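Side-chain contact in chitin binding domain (Burkholderia pseudomallei, PDB 3UAM), which probably binds chitin or a related polysaccharide and may cleave it oxidatively as a lytic polysaccharide monooxygenase: residues Asn159-Gln162 / Gly166-Ala169. Numbering follows the deposited sequence.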
ATOM      1  N   ASN A 159       6.082  -1.793 -13.926  1.00  7.02           N
ATOM      2  CA  ASN A 159       7.386  -1.632 -14.594  1.00  7.49           C
ATOM      3  C   ASN A 159       7.649  -2.899 -15.384  1.00  7.73           C
ATOM      4  O   ASN A 159       7.454  -3.981 -14.877  1.00  7.74           O
ATOM      5  CB  ASN A 159       8.524  -1.386 -13.584  1.00  7.45           C
ATOM      6  CG  ASN A 159       8.529   0.028 -13.042  1.00  7.51           C
ATOM      7  OD1 ASN A 159       8.011   0.941 -13.684  1.00  8.14           O
ATOM      8  ND2 ASN A 159       9.128   0.222 -11.857  1.00  7.33           N
ATOM      9  N   THR A 160       8.087  -2.771 -16.627  1.00  8.18           N
ATOM     10  CA  THR A 160       8.256  -3.930 -17.495  1.00  8.50           C
ATOM     11  C   THR A 160       9.695  -4.420 -17.622  1.00  8.67           C
ATOM     12  O   THR A 160       9.929  -5.493 -18.174  1.00  8.95           O
ATOM     13  CB  THR A 160       7.749  -3.628 -18.913  1.00  9.14           C
ATOM     14  OG1 THR A 160       8.527  -2.552 -19.473  1.00  9.51           O
ATOM     15  CG2 THR A 160       6.222  -3.243 -18.889  1.00  9.01           C
ATOM     16  N   TYR A 161      10.667  -3.681 -17.099  1.00  8.47           N
ATOM     17  CA  TYR A 161      12.066  -4.041 -17.367  1.00  8.87           C
ATOM     18  C   TYR A 161      12.447  -5.350 -16.653  1.00  8.68           C
ATOM     19  O   TYR A 161      12.246  -5.483 -15.438  1.00  8.12           O
ATOM     20  CB  TYR A 161      13.030  -2.937 -16.971  1.00  9.00           C
ATOM     21  CG  TYR A 161      14.452  -3.288 -17.347  1.00  9.60           C
ATOM     22  CD1 TYR A 161      14.909  -3.109 -18.642  1.00 10.38           C
ATOM     23  CD2 TYR A 161      15.309  -3.851 -16.417  1.00  9.56           C
ATOM     24  CE1 TYR A 161      16.194  -3.473 -19.002  1.00 11.05           C
ATOM     25  CE2 TYR A 161      16.592  -4.217 -16.753  1.00 10.24           C
ATOM     26  CZ  TYR A 161      17.034  -4.036 -18.039  1.00 10.95           C
ATOM     27  OH  TYR A 161      18.313  -4.406 -18.344  1.00 11.64           O
ATOM     28  N   GLN A 162      12.985  -6.303 -17.408  1.00  9.13           N
ATOM     29  CA  GLN A 162      13.364  -7.628 -16.868  1.00  9.15           C
ATOM     30  C   GLN A 162      14.598  -8.161 -17.576  1.00  9.92           C
ATOM     31  O   GLN A 162      14.793  -7.859 -18.739  1.00 10.48           O
ATOM     32  CB  GLN A 162      12.228  -8.633 -17.070  1.00  9.07           C
ATOM     33  CG  GLN A 162      10.904  -8.303 -16.413  1.00  8.44           C
ATOM     34  CD  GLN A 162       9.771  -9.243 -16.832  1.00  8.59           C
ATOM     35  OE1 GLN A 162       9.909 -10.451 -16.778  1.00  8.83           O
ATOM     36  NE2 GLN A 162       8.636  -8.668 -17.227  1.00  8.43           N
ATOM     37  N   GLY A 166      19.273  -6.990 -14.934  1.00 12.50           N
ATOM     38  CA  GLY A 166      19.743  -6.605 -16.246  1.00 13.39           C
ATOM     39  C   GLY A 166      20.539  -5.300 -16.195  1.00 13.94           C
ATOM     40  O   GLY A 166      20.453  -4.532 -15.231  1.00 13.81           O
ATOM     41  N   PRO A 167      21.325  -5.050 -17.231  1.00 15.04           N
ATOM     42  CA  PRO A 167      22.231  -3.908 -17.214  1.00 15.74           C
ATOM     43  C   PRO A 167      21.547  -2.561 -16.980  1.00 15.57           C
ATOM     44  O   PRO A 167      22.174  -1.688 -16.398  1.00 16.30           O
ATOM     45  CB  PRO A 167      22.890  -3.948 -18.607  1.00 16.67           C
ATOM     46  CG  PRO A 167      22.052  -4.854 -19.428  1.00 16.44           C
ATOM     47  CD  PRO A 167      21.407  -5.819 -18.486  1.00 15.59           C
ATOM     48  N   ASP A 168      20.300  -2.380 -17.420  1.00 15.10           N
ATOM     49  CA  ASP A 168      19.636  -1.068 -17.293  1.00 15.05           C
ATOM     50  C   ASP A 168      18.650  -1.004 -16.125  1.00 13.87           C
ATOM     51  O   ASP A 168      17.893  -0.030 -16.012  1.00 13.62           O
ATOM     52  CB  ASP A 168      18.897  -0.693 -18.586  1.00 15.57           C
ATOM     53  CG  ASP A 168      19.816  -0.680 -19.792  1.00 17.02           C
ATOM     54  OD1 ASP A 168      20.870  -0.034 -19.718  1.00 17.65           O
ATOM     55  OD2 ASP A 168      19.499  -1.351 -20.799  1.00 17.93           O
ATOM     56  N   ALA A 169      18.670  -2.027 -15.274  1.00 13.18           N
ATOM     57  CA  ALA A 169      17.771  -2.134 -14.118  1.00 12.39           C
ATOM     58  C   ALA A 169      17.683  -0.897 -13.188  1.00 12.13           C
ATOM     59  O   ALA A 169      16.589  -0.543 -12.777  1.00 11.38           O
ATOM     60  CB  ALA A 169      18.108  -3.386 -13.297  1.00 12.06           C
TER
HETATM   61  O   HOH W   1      18.826  -3.877 -21.039  1.00 19.84           O
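The closest CA pair across residues 159-162 and 166-169, Y161 and A169, is 6.8 Å apart; the gap is spanned by the Y161 side chain. G166 to A169 forms a type I beta turn, closed by the bond from A169 N to G166 O (3.1 Å), with Y161 OH against its backbone. The Y161 side chain extends across to the turn, its chi1 of -176° setting CG opposite the backbone N. There D168 N donates to Y161 OH over 3.0 Å at 161°, a nearly straight bond. G166 CA and P167 N approach the rim of the ring roughly level with it, whereas D168 C sits over one face; CE2 of Y161 also meets CB of A169 at 3.9 Å. The contact lies in a surface loop, between strand 155-158 and helix 169-173, that projects from the beta-sandwich core of the LPMO family, and D168 stands at the N-cap of helix 169-173 without capping it through its side chain. Instead, a water in the plane of the Y161 ring donates to D168 OD2 (2.6 Å) and is hydrogen-bonded to Y161 OH (2.8 Å), giving that hydroxyl two partners. Farther along helix 169-173, E172 and L173 also touch the Y161 side chain.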